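Local coordinates for protein predicted phosphatase, HAD family (Clostridium acetobutylicum, PDB 3MC1) that probably hydrolyses phosphate esters as a phosphatase of the haloacid dehalogenase (HAD) superfamily, though its natural substrate is not established, at residues 16-21 with 45-50; 31-36 with 63-68; 146-151 with 178-183. All coordinates share one frame; numbering follows the deposited sequence.

Interaction 1. Residues 16-21 with 45-50; sequences TDSAEG and KFVGPP
Ser18 lies beside Val47, its OG hydrogen-bonded to OD1 of Asp12, one of three aspartates around the bound sodium ion. Ser18 stands at the N-cap position of helix 19-31, yet its side chain makes no capping bond. The same OG is a loose van der Waals neighbour of Val47, 4.4 Å from CG1. No polar bond joins 16-21 to 45-50; the two methyls of Val47 lie against Ser18 and the start of helix 19-31. Val47 carries the contact with both branches. CG1 lies anti to the backbone N (chi1 179°) and is the branch nearest the Ser18 hydroxyl, while CG2, anti to the carbonyl carbon, meets the main chain of Ala19, 4.2 Å from its CA. The methyl of Ala19 passes beside this branch, CB to Val47 CG2 being 4.6 Å, and the CA atoms of Ala19 and Val47 are 6.6 Å apart. Just before the touching pair, the chain turns tightly through an inverse gamma turn centred on Asp17. The fit is light, with 83 Å² buried between the segments, and other residues complete the surroundings of the valine: Ile22 of helix 19-31 and Phe189 both touch its side chain. A glycerol, probably from the crystallisation liquor, is hydrogen-bonded to Gly48 N, and both it and the sodium ion lie about 5 Å from the Val47 side chain. The 16-21 segment leads from the metal-binding loop beyond strand 6-9 into helix 19-31, and the loop 45-50 runs into helix 51-59, an arrangement consistent with the junction of a helical cap and the sheet-bearing core, as in HAD phosphatases.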
ATOM      1  N   THR A  16      -6.046  -4.816   1.787  1.00 11.90           N
ATOM      2  CA  THR A  16      -7.027  -5.225   0.783  1.00 13.84           C
ATOM      3  C   THR A  16      -6.415  -5.941  -0.421  1.00 12.98           C
ATOM      4  O   THR A  16      -5.322  -5.607  -0.865  1.00 11.88           O
ATOM      5  CB  THR A  16      -7.794  -3.986   0.241  1.00 14.41           C
ATOM      6  OG1 THR A  16      -6.854  -3.052  -0.310  1.00 14.27           O
ATOM      7  CG2 THR A  16      -8.547  -3.296   1.354  1.00 13.54           C
ATOM      8  N   ASP A  17      -7.134  -6.941  -0.926  1.00 14.06           N
ATOM      9  CA  ASP A  17      -6.733  -7.688  -2.119  1.00 15.67           C
ATOM     10  C   ASP A  17      -7.409  -6.887  -3.228  1.00 15.82           C
ATOM     11  O   ASP A  17      -8.553  -7.164  -3.603  1.00 16.03           O
ATOM     12  CB  ASP A  17      -7.306  -9.107  -2.083  1.00 17.61           C
ATOM     13  CG  ASP A  17      -6.878  -9.942  -3.273  1.00 20.47           C
ATOM     14  OD1 ASP A  17      -6.206  -9.404  -4.187  1.00 20.91           O
ATOM     15  OD2 ASP A  17      -7.218 -11.143  -3.292  1.00 23.58           O
ATOM     16  N   SER A  18      -6.705  -5.883  -3.735  1.00 15.58           N
ATOM     17  CA  SER A  18      -7.250  -4.988  -4.754  1.00 15.70           C
ATOM     18  C   SER A  18      -6.822  -5.223  -6.195  1.00 16.22           C
ATOM     19  O   SER A  18      -7.105  -4.401  -7.066  1.00 12.83           O
ATOM     20  CB  SER A  18      -6.904  -3.552  -4.370  1.00 17.26           C
ATOM     21  OG  SER A  18      -5.586  -3.482  -3.844  1.00 17.08           O
ATOM     22  N   ALA A  19      -6.148  -6.338  -6.444  1.00 15.80           N
ATOM     23  CA  ALA A  19      -5.642  -6.656  -7.772  1.00 18.38           C
ATOM     24  C   ALA A  19      -6.643  -6.537  -8.926  1.00 17.68           C
ATOM     25  O   ALA A  19      -6.316  -5.971  -9.969  1.00 18.74           O
ATOM     26  CB  ALA A  19      -5.036  -8.048  -7.760  1.00 18.66           C
ATOM     27  N   GLU A  20      -7.849  -7.067  -8.749  1.00 18.64           N
ATOM     28  CA  GLU A  20      -8.841  -7.018  -9.820  1.00 18.96           C
ATOM     29  C   GLU A  20      -9.084  -5.608 -10.343  1.00 17.49           C
ATOM     30  O   GLU A  20      -8.923  -5.347 -11.536  1.00 17.84           O
ATOM     31  CB  GLU A  20     -10.177  -7.622  -9.372  1.00 20.94           C
ATOM     32  CG  GLU A  20     -11.332  -7.233 -10.299  1.00 22.68           C
ATOM     33  CD  GLU A  20     -12.641  -7.897  -9.948  1.00 24.59           C
ATOM     34  OE1 GLU A  20     -12.908  -8.096  -8.743  1.00 25.91           O
ATOM     35  OE2 GLU A  20     -13.412  -8.204 -10.886  1.00 25.37           O
ATOM     36  N   GLY A  21      -9.479  -4.707  -9.449  1.00 15.70           N
ATOM     37  CA  GLY A  21      -9.743  -3.333  -9.851  1.00 14.74           C
ATOM     38  C   GLY A  21      -8.531  -2.585 -10.383  1.00 13.89           C
ATOM     39  O   GLY A  21      -8.644  -1.809 -11.334  1.00 14.46           O
ATOM     40  N   LYS A  45       2.280  -6.504 -10.772  1.00 23.00           N
ATOM     41  CA  LYS A  45       3.413  -5.701 -10.317  1.00 24.93           C
ATOM     42  C   LYS A  45       3.061  -4.224 -10.167  1.00 24.30           C
ATOM     43  O   LYS A  45       3.812  -3.464  -9.551  1.00 24.43           O
ATOM     44  CB  LYS A  45       4.601  -5.838 -11.279  1.00 28.42           C
ATOM     45  CG  LYS A  45       4.396  -5.154 -12.617  1.00 33.68           C
ATOM     46  CD  LYS A  45       3.731  -6.069 -13.626  1.00 37.09           C
ATOM     47  CE  LYS A  45       4.770  -6.906 -14.356  1.00 40.51           C
ATOM     48  NZ  LYS A  45       5.675  -6.053 -15.184  1.00 43.04           N
ATOM     49  N   PHE A  46       1.931  -3.821 -10.747  1.00 21.67           N
ATOM     50  CA  PHE A  46       1.459  -2.438 -10.662  1.00 19.30           C
ATOM     51  C   PHE A  46       0.783  -2.201  -9.309  1.00 18.24           C
ATOM     52  O   PHE A  46       0.453  -1.065  -8.954  1.00 18.14           O
ATOM     53  CB  PHE A  46       0.443  -2.156 -11.778  1.00 20.47           C
ATOM     54  CG  PHE A  46       1.041  -1.564 -13.034  1.00 19.50           C
ATOM     55  CD1 PHE A  46       1.062  -0.185 -13.227  1.00 20.96           C
ATOM     56  CD2 PHE A  46       1.551  -2.386 -14.036  1.00 21.96           C
ATOM     57  CE1 PHE A  46       1.581   0.369 -14.408  1.00 21.28           C
ATOM     58  CE2 PHE A  46       2.071  -1.843 -15.216  1.00 21.38           C
ATOM     59  CZ  PHE A  46       2.084  -0.466 -15.401  1.00 22.19           C
ATOM     60  N   VAL A  47       0.572  -3.272  -8.552  1.00 17.61           N
ATOM     61  CA  VAL A  47      -0.098  -3.140  -7.257  1.00 16.50           C
ATOM     62  C   VAL A  47       0.890  -2.850  -6.141  1.00 17.76           C
ATOM     63  O   VAL A  47       1.670  -3.721  -5.748  1.00 18.11           O
ATOM     64  CB  VAL A  47      -0.903  -4.409  -6.899  1.00 15.10           C
ATOM     65  CG1 VAL A  47      -1.557  -4.243  -5.522  1.00 13.78           C
ATOM     66  CG2 VAL A  47      -1.961  -4.669  -7.964  1.00 12.51           C
ATOM     67  N   GLY A  48       0.846  -1.618  -5.636  1.00 17.59           N
ATOM     68  CA  GLY A  48       1.739  -1.216  -4.563  1.00 18.39           C
ATOM     69  C   GLY A  48       2.518   0.064  -4.834  1.00 16.45           C
ATOM     70  O   GLY A  48       2.315   1.064  -4.150  1.00 15.99           O
ATOM     71  N   PRO A  49       3.419   0.070  -5.830  1.00 17.68           N
ATOM     72  CA  PRO A  49       4.214   1.263  -6.150  1.00 15.72           C
ATOM     73  C   PRO A  49       3.432   2.391  -6.819  1.00 15.84           C
ATOM     74  O   PRO A  49       2.315   2.190  -7.294  1.00 16.02           O
ATOM     75  CB  PRO A  49       5.303   0.707  -7.059  1.00 17.13           C
ATOM     76  CG  PRO A  49       4.595  -0.367  -7.792  1.00 19.48           C
ATOM     77  CD  PRO A  49       3.804  -1.061  -6.695  1.00 17.22           C
ATOM     78  N   PRO A  50       4.011   3.606  -6.849  1.00 16.00           N
ATOM     79  CA  PRO A  50       3.324   4.738  -7.484  1.00 16.66           C
ATOM     80  C   PRO A  50       3.078   4.369  -8.951  1.00 16.72           C
ATOM     81  O   PRO A  50       3.956   3.814  -9.601  1.00 15.58           O
ATOM     82  CB  PRO A  50       4.329   5.883  -7.340  1.00 16.96           C
ATOM     83  CG  PRO A  50       5.110   5.510  -6.109  1.00 18.71           C
ATOM     84  CD  PRO A  50       5.299   4.020  -6.265  1.00 14.68           C
TER

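Interaction 2. Residues 31-36 with 63-68; sequences NKFDIQ and EETATV
Phe33 presents the far end of its ring to one side of the helical segment 63-68, meeting Thr65 and Val68. At its start, the carbonyl O of Glu63 accepts two hydrogen bonds from Thr67: the ordinary helical one from N, and one from OG1 at 2.9 Å, whose donor stands 40° out of the carbonyl plane. Next along the helix, Thr65 meets the ring with two groups: its CG2 is 4.2 Å from Phe33 CE1, and its carbonyl O is 4.2 Å from Phe33 CZ. Asp62 OD1 accepts a bond from Thr65 N, tying this residue back to the helix start. Ala66 turns its methyl to the other side, against Phe55, Met56 and Phe61. One step past Thr67, Val68 closes the contact: its CG1, anti to the backbone N (chi1 171°), approaches the ring obliquely, 4.1 Å from Phe33 CZ. The ring is carried by a type I turn, Asn31 to Asp34, within a Schellman motif in which Asp34, with positive phi, is the C-prime residue; Asp34 N reaches Asn31 O in a weak bond. Phe61 meets Phe33 with ring planes at about 50°, and Lys32 makes a cation-pi contact with Tyr72. This surface contact, with 102 Å² buried, thus joins the turn that follows helix 19-31 to the first two turns of helix 63-81, beside helix 51-59.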
ATOM      1  N   ASN A  31      -4.742  -0.079 -22.972  1.00 29.99           N
ATOM      2  CA  ASN A  31      -5.503  -0.318 -24.196  1.00 33.04           C
ATOM      3  C   ASN A  31      -5.750   0.979 -24.960  1.00 33.21           C
ATOM      4  O   ASN A  31      -5.964   0.956 -26.171  1.00 33.38           O
ATOM      5  CB  ASN A  31      -6.838  -0.992 -23.870  1.00 34.34           C
ATOM      6  CG  ASN A  31      -6.671  -2.452 -23.488  1.00 36.58           C
ATOM      7  OD1 ASN A  31      -5.550  -2.942 -23.337  1.00 39.41           O
ATOM      8  ND2 ASN A  31      -7.787  -3.153 -23.325  1.00 37.13           N
ATOM      9  N   LYS A  32      -5.726   2.103 -24.247  1.00 32.04           N
ATOM     10  CA  LYS A  32      -5.917   3.408 -24.869  1.00 32.78           C
ATOM     11  C   LYS A  32      -4.660   3.773 -25.658  1.00 33.69           C
ATOM     12  O   LYS A  32      -4.669   4.686 -26.476  1.00 33.64           O
ATOM     13  CB  LYS A  32      -6.169   4.482 -23.806  1.00 34.58           C
ATOM     14  CG  LYS A  32      -7.504   4.379 -23.104  1.00 36.42           C
ATOM     15  CD  LYS A  32      -8.640   4.468 -24.105  1.00 38.98           C
ATOM     16  CE  LYS A  32      -9.956   4.714 -23.409  1.00 40.13           C
ATOM     17  NZ  LYS A  32      -9.907   6.014 -22.693  1.00 41.57           N
ATOM     18  N   PHE A  33      -3.575   3.057 -25.387  1.00 33.97           N
ATOM     19  CA  PHE A  33      -2.309   3.289 -26.071  1.00 35.26           C
ATOM     20  C   PHE A  33      -2.120   2.155 -27.067  1.00 35.92           C
ATOM     21  O   PHE A  33      -1.029   1.946 -27.606  1.00 35.32           O
ATOM     22  CB  PHE A  33      -1.161   3.304 -25.058  1.00 33.35           C
ATOM     23  CG  PHE A  33      -1.199   4.478 -24.121  1.00 31.97           C
ATOM     24  CD1 PHE A  33      -0.836   5.745 -24.559  1.00 30.36           C
ATOM     25  CD2 PHE A  33      -1.617   4.322 -22.803  1.00 29.57           C
ATOM     26  CE1 PHE A  33      -0.889   6.842 -23.694  1.00 31.74           C
ATOM     27  CE2 PHE A  33      -1.672   5.411 -21.937  1.00 28.57           C
ATOM     28  CZ  PHE A  33      -1.309   6.672 -22.382  1.00 28.31           C
ATOM     29  N   ASP A  34      -3.214   1.434 -27.300  1.00 37.22           N
ATOM     30  CA  ASP A  34      -3.238   0.299 -28.209  1.00 37.81           C
ATOM     31  C   ASP A  34      -2.309  -0.807 -27.732  1.00 38.25           C
ATOM     32  O   ASP A  34      -1.829  -1.627 -28.516  1.00 38.38           O
ATOM     33  CB  ASP A  34      -2.882   0.744 -29.629  1.00 39.09           C
ATOM     34  CG  ASP A  34      -3.929   1.681 -30.222  1.00 40.34           C
ATOM     35  OD1 ASP A  34      -3.967   2.871 -29.839  1.00 42.66           O
ATOM     36  OD2 ASP A  34      -4.726   1.221 -31.065  1.00 43.32           O
ATOM     37  N   ILE A  35      -2.062  -0.817 -26.426  1.00 37.68           N
ATOM     38  CA  ILE A  35      -1.222  -1.831 -25.810  1.00 38.69           C
ATOM     39  C   ILE A  35      -2.172  -2.878 -25.247  1.00 39.80           C
ATOM     40  O   ILE A  35      -3.006  -2.583 -24.392  1.00 40.73           O
ATOM     41  CB  ILE A  35      -0.379  -1.249 -24.656  1.00 37.55           C
ATOM     42  CG1 ILE A  35       0.531  -0.146 -25.191  1.00 37.49           C
ATOM     43  CG2 ILE A  35       0.427  -2.352 -23.994  1.00 36.44           C
ATOM     44  CD1 ILE A  35       1.409   0.492 -24.138  1.00 39.68           C
ATOM     45  N   GLN A  36      -2.057  -4.102 -25.738  1.00 40.56           N
ATOM     46  CA  GLN A  36      -2.923  -5.164 -25.269  1.00 43.02           C
ATOM     47  C   GLN A  36      -2.181  -5.962 -24.205  1.00 43.53           C
ATOM     48  O   GLN A  36      -0.949  -5.957 -24.164  1.00 43.88           O
ATOM     49  CB  GLN A  36      -3.313  -6.075 -26.439  1.00 44.08           C
ATOM     50  CG  GLN A  36      -3.882  -5.331 -27.651  1.00 45.90           C
ATOM     51  CD  GLN A  36      -5.104  -4.481 -27.319  1.00 47.38           C
ATOM     52  OE1 GLN A  36      -6.111  -4.983 -26.813  1.00 48.57           O
ATOM     53  NE2 GLN A  36      -5.019  -3.187 -27.611  1.00 46.52           N
ATOM     54  N   GLU A  63       7.663  11.238 -18.290  1.00 33.91           N
ATOM     55  CA  GLU A  63       6.874  11.870 -17.241  1.00 35.63           C
ATOM     56  C   GLU A  63       5.454  12.226 -17.689  1.00 35.82           C
ATOM     57  O   GLU A  63       4.475  11.746 -17.117  1.00 34.43           O
ATOM     58  CB  GLU A  63       7.584  13.137 -16.766  1.00 38.85           C
ATOM     59  CG  GLU A  63       7.114  13.667 -15.424  1.00 42.43           C
ATOM     60  CD  GLU A  63       7.608  12.825 -14.263  1.00 44.85           C
ATOM     61  OE1 GLU A  63       8.820  12.522 -14.217  1.00 46.20           O
ATOM     62  OE2 GLU A  63       6.790  12.479 -13.388  1.00 46.64           O
ATOM     63  N   GLU A  64       5.351  13.068 -18.716  1.00 35.81           N
ATOM     64  CA  GLU A  64       4.057  13.515 -19.229  1.00 35.59           C
ATOM     65  C   GLU A  64       3.150  12.406 -19.771  1.00 33.25           C
ATOM     66  O   GLU A  64       1.934  12.444 -19.571  1.00 32.00           O
ATOM     67  CB  GLU A  64       4.269  14.586 -20.311  1.00 38.69           C
ATOM     68  CG  GLU A  64       4.895  14.064 -21.596  1.00 43.80           C
ATOM     69  CD  GLU A  64       5.188  15.166 -22.608  1.00 47.16           C
ATOM     70  OE1 GLU A  64       4.270  15.963 -22.920  1.00 47.55           O
ATOM     71  OE2 GLU A  64       6.340  15.228 -23.097  1.00 48.29           O
ATOM     72  N   THR A  65       3.730  11.424 -20.456  1.00 31.03           N
ATOM     73  CA  THR A  65       2.939  10.326 -21.008  1.00 30.00           C
ATOM     74  C   THR A  65       2.404   9.427 -19.894  1.00 27.83           C
ATOM     75  O   THR A  65       1.285   8.913 -19.977  1.00 26.26           O
ATOM     76  CB  THR A  65       3.762   9.455 -21.972  1.00 30.99           C
ATOM     77  OG1 THR A  65       4.321  10.275 -23.005  1.00 33.40           O
ATOM     78  CG2 THR A  65       2.874   8.401 -22.614  1.00 31.80           C
ATOM     79  N   ALA A  66       3.215   9.233 -18.858  1.00 25.96           N
ATOM     80  CA  ALA A  66       2.812   8.408 -17.728  1.00 24.85           C
ATOM     81  C   ALA A  66       1.664   9.115 -17.018  1.00 23.64           C
ATOM     82  O   ALA A  66       0.746   8.477 -16.499  1.00 24.71           O
ATOM     83  CB  ALA A  66       3.987   8.204 -16.773  1.00 24.86           C
ATOM     84  N   THR A  67       1.718  10.440 -17.009  1.00 22.22           N
ATOM     85  CA  THR A  67       0.680  11.232 -16.370  1.00 25.25           C
ATOM     86  C   THR A  67      -0.648  11.077 -17.102  1.00 24.91           C
ATOM     87  O   THR A  67      -1.713  11.074 -16.482  1.00 23.98           O
ATOM     88  CB  THR A  67       1.068  12.712 -16.332  1.00 25.64           C
ATOM     89  OG1 THR A  67       2.251  12.865 -15.541  1.00 28.78           O
ATOM     90  CG2 THR A  67      -0.051  13.540 -15.724  1.00 28.50           C
ATOM     91  N   VAL A  68      -0.577  10.944 -18.423  1.00 24.94           N
ATOM     92  CA  VAL A  68      -1.782  10.774 -19.229  1.00 24.60           C
ATOM     93  C   VAL A  68      -2.355   9.404 -18.921  1.00 22.12           C
ATOM     94  O   VAL A  68      -3.568   9.249 -18.738  1.00 22.10           O
ATOM     95  CB  VAL A  68      -1.472  10.862 -20.745  1.00 26.40           C
ATOM     96  CG1 VAL A  68      -2.706  10.465 -21.555  1.00 26.52           C
ATOM     97  CG2 VAL A  68      -1.044  12.275 -21.102  1.00 28.15           C
TER

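Interaction 3. Residues 146-151 with 178-183; sequences DVIRYA and NNLPSI
Asn178 lies across Ile148 and Arg149 with its side-chain amide, the centre of this buried contact. Its OD1 sits above one face of the Arg149 guanidinium, away from its middle and nearest NH1 (3.0 Å), with CZ at 3.2 Å. The angle is too poor for a hydrogen bond; the approach is from above, with the amide and guanidinium planes 33° apart, and is probably favourable electrostatically. OD1 is also 3.3 Å from Arg149 CB; the bend at chi3 (-53°) brings the guanidinium back over the same oxygen. On the amide's other branch, ND2 packs 3.4 Å from Ile148 CG2. That methyl in turn meets Leu180 CD1 at 3.8 Å, an apolar contact.

Outside this shell, ND2 is hydrogen-bonded to the carbonyls of Gly174 and Glu145, so one amide links two helices and is fixed in rotation. Arg149 NH2 bonds to Lys177 O. Asn179, the C-prime residue of a Schellman motif, ends helix 169-176 and redirects the chain, while Ile148 rests on Met164 and Leu180 on Ala162, both of strand 162-166. Helix 144-155 is thereby packed against the exit of the beta-alpha-beta crossover from strand 162-166 through helix 169-176 to strand 182-185, part of the Rossmann-like parallel alpha/beta core of HAD hydrolases.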
ATOM      1  N   ASP A 146       8.401   9.174   1.250  1.00 15.45           N
ATOM      2  CA  ASP A 146       7.827  10.495   1.490  1.00 16.77           C
ATOM      3  C   ASP A 146       6.486  10.485   2.217  1.00 15.72           C
ATOM      4  O   ASP A 146       6.206  11.382   3.008  1.00 16.07           O
ATOM      5  CB  ASP A 146       7.695  11.270   0.171  1.00 18.03           C
ATOM      6  CG  ASP A 146       9.043  11.508  -0.522  1.00 22.49           C
ATOM      7  OD1 ASP A 146      10.101  11.358   0.134  1.00 22.57           O
ATOM      8  OD2 ASP A 146       9.040  11.864  -1.728  1.00 23.00           O
ATOM      9  N   VAL A 147       5.649   9.482   1.962  1.00 14.03           N
ATOM     10  CA  VAL A 147       4.354   9.432   2.629  1.00 14.72           C
ATOM     11  C   VAL A 147       4.515   8.999   4.086  1.00 15.42           C
ATOM     12  O   VAL A 147       3.834   9.512   4.978  1.00 13.18           O
ATOM     13  CB  VAL A 147       3.381   8.482   1.885  1.00 16.08           C
ATOM     14  CG1 VAL A 147       2.089   8.322   2.669  1.00 16.91           C
ATOM     15  CG2 VAL A 147       3.074   9.055   0.507  1.00 17.22           C
ATOM     16  N   ILE A 148       5.423   8.060   4.331  1.00 13.58           N
ATOM     17  CA  ILE A 148       5.659   7.613   5.696  1.00 14.05           C
ATOM     18  C   ILE A 148       6.217   8.801   6.502  1.00 14.07           C
ATOM     19  O   ILE A 148       5.784   9.061   7.623  1.00 13.04           O
ATOM     20  CB  ILE A 148       6.663   6.432   5.733  1.00 12.68           C
ATOM     21  CG1 ILE A 148       5.987   5.161   5.195  1.00 11.91           C
ATOM     22  CG2 ILE A 148       7.164   6.221   7.161  1.00 14.92           C
ATOM     23  CD1 ILE A 148       6.935   3.961   4.981  1.00 10.81           C
ATOM     24  N   ARG A 149       7.165   9.525   5.909  1.00 15.17           N
ATOM     25  CA  ARG A 149       7.782  10.671   6.574  1.00 15.19           C
ATOM     26  C   ARG A 149       6.752  11.745   6.910  1.00 15.60           C
ATOM     27  O   ARG A 149       6.799  12.335   7.985  1.00 15.51           O
ATOM     28  CB  ARG A 149       8.884  11.274   5.690  1.00 17.73           C
ATOM     29  CG  ARG A 149       9.770  12.284   6.417  1.00 19.16           C
ATOM     30  CD  ARG A 149      10.909  12.786   5.539  1.00 23.27           C
ATOM     31  NE  ARG A 149      11.698  11.702   4.956  1.00 25.81           N
ATOM     32  CZ  ARG A 149      12.439  10.848   5.654  1.00 29.27           C
ATOM     33  NH1 ARG A 149      12.496  10.946   6.975  1.00 28.47           N
ATOM     34  NH2 ARG A 149      13.133   9.901   5.031  1.00 29.43           N
ATOM     35  N   TYR A 150       5.829  12.002   5.986  1.00 15.14           N
ATOM     36  CA  TYR A 150       4.796  13.007   6.204  1.00 15.54           C
ATOM     37  C   TYR A 150       3.802  12.524   7.252  1.00 16.04           C
ATOM     38  O   TYR A 150       3.336  13.302   8.071  1.00 15.84           O
ATOM     39  CB  TYR A 150       4.055  13.321   4.896  1.00 16.83           C
ATOM     40  CG  TYR A 150       3.061  14.464   5.011  1.00 16.08           C
ATOM     41  CD1 TYR A 150       3.480  15.760   5.321  1.00 17.46           C
ATOM     42  CD2 TYR A 150       1.701  14.245   4.829  1.00 15.26           C
ATOM     43  CE1 TYR A 150       2.557  16.811   5.449  1.00 15.91           C
ATOM     44  CE2 TYR A 150       0.776  15.279   4.956  1.00 15.49           C
ATOM     45  CZ  TYR A 150       1.204  16.558   5.265  1.00 16.24           C
ATOM     46  OH  TYR A 150       0.270  17.570   5.392  1.00 13.80           O
ATOM     47  N   ALA A 151       3.474  11.237   7.223  1.00 15.13           N
ATOM     48  CA  ALA A 151       2.540  10.682   8.196  1.00 15.47           C
ATOM     49  C   ALA A 151       3.143  10.812   9.597  1.00 17.26           C
ATOM     50  O   ALA A 151       2.464  11.222  10.545  1.00 15.62           O
ATOM     51  CB  ALA A 151       2.261   9.215   7.877  1.00 15.38           C
ATOM     52  N   ASN A 178      13.120   5.837   6.825  1.00 19.54           N
ATOM     53  CA  ASN A 178      12.515   6.595   7.912  1.00 19.26           C
ATOM     54  C   ASN A 178      12.941   5.986   9.247  1.00 19.37           C
ATOM     55  O   ASN A 178      12.370   6.283  10.296  1.00 17.36           O
ATOM     56  CB  ASN A 178      10.989   6.570   7.784  1.00 18.79           C
ATOM     57  CG  ASN A 178      10.472   7.613   6.819  1.00 17.34           C
ATOM     58  OD1 ASN A 178      10.425   8.804   7.144  1.00 18.25           O
ATOM     59  ND2 ASN A 178      10.088   7.179   5.619  1.00 18.64           N
ATOM     60  N   ASN A 179      13.947   5.122   9.193  1.00 20.37           N
ATOM     61  CA  ASN A 179      14.459   4.465  10.387  1.00 21.98           C
ATOM     62  C   ASN A 179      13.426   3.663  11.150  1.00 21.26           C
ATOM     63  O   ASN A 179      13.431   3.626  12.385  1.00 20.15           O
ATOM     64  CB  ASN A 179      15.105   5.493  11.310  1.00 24.15           C
ATOM     65  CG  ASN A 179      16.355   6.079  10.709  1.00 28.50           C
ATOM     66  OD1 ASN A 179      17.244   5.344  10.273  1.00 29.26           O
ATOM     67  ND2 ASN A 179      16.434   7.404  10.674  1.00 30.84           N
ATOM     68  N   LEU A 180      12.550   3.000  10.409  1.00 20.23           N
ATOM     69  CA  LEU A 180      11.516   2.190  11.022  1.00 20.56           C
ATOM     70  C   LEU A 180      11.704   0.720  10.715  1.00 19.96           C
ATOM     71  O   LEU A 180      12.092   0.348   9.605  1.00 20.83           O
ATOM     72  CB  LEU A 180      10.132   2.579  10.501  1.00 23.29           C
ATOM     73  CG  LEU A 180       9.525   3.941  10.795  1.00 24.64           C
ATOM     74  CD1 LEU A 180       8.150   3.996  10.127  1.00 25.54           C
ATOM     75  CD2 LEU A 180       9.407   4.146  12.299  1.00 24.27           C
ATOM     76  N   PRO A 181      11.450  -0.140  11.706  1.00 19.82           N
ATOM     77  CA  PRO A 181      11.599  -1.567  11.425  1.00 18.05           C
ATOM     78  C   PRO A 181      10.399  -1.888  10.546  1.00 18.66           C
ATOM     79  O   PRO A 181       9.388  -1.171  10.580  1.00 15.87           O
ATOM     80  CB  PRO A 181      11.500  -2.207  12.804  1.00 19.05           C
ATOM     81  CG  PRO A 181      10.608  -1.268  13.544  1.00 22.19           C
ATOM     82  CD  PRO A 181      11.106   0.095  13.117  1.00 18.66           C
ATOM     83  N   SER A 182      10.512  -2.942   9.751  1.00 18.35           N
ATOM     84  CA  SER A 182       9.424  -3.320   8.874  1.00 18.17           C
ATOM     85  C   SER A 182       9.097  -4.801   8.952  1.00 17.12           C
ATOM     86  O   SER A 182       9.976  -5.635   9.166  1.00 17.61           O
ATOM     87  CB  SER A 182       9.769  -2.959   7.428  1.00 19.16           C
ATOM     88  OG  SER A 182      10.982  -3.570   7.021  1.00 20.79           O
ATOM     89  N   ILE A 183       7.813  -5.105   8.819  1.00 15.01           N
ATOM     90  CA  ILE A 183       7.346  -6.475   8.784  1.00 13.22           C
ATOM     91  C   ILE A 183       6.774  -6.624   7.376  1.00 13.50           C
ATOM     92  O   ILE A 183       5.834  -5.915   7.000  1.00 14.49           O
ATOM     93  CB  ILE A 183       6.202  -6.752   9.768  1.00 12.92           C
ATOM     94  CG1 ILE A 183       6.641  -6.494  11.211  1.00 14.40           C
ATOM     95  CG2 ILE A 183       5.763  -8.219   9.615  1.00 11.12           C
ATOM     96  CD1 ILE A 183       5.536  -6.775  12.234  1.00 14.64           C
TER

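Two of the contacts can be placed relative to the sodium ion held by Asp10, Asp12 and Asp167. In interaction 1 the Val47 side chain is about 5 Å from the sodium ion; in interaction 3 the Ile148 side chain is about 11 Å from it, inside the core domain. Interaction 2 lies among the helices that probably form the cap, its centre about 18 Å from that of interaction 1 and about 31 Å from that of interaction 3. Interactions 1 and 2 alternate along the chain, helix 19-31 running from one to the other, whereas interaction 3 follows later. None touches another: nearest atoms are about 8 Å apart between 1 and 2 and between 1 and 3, and about 12 Å between 2 and 3.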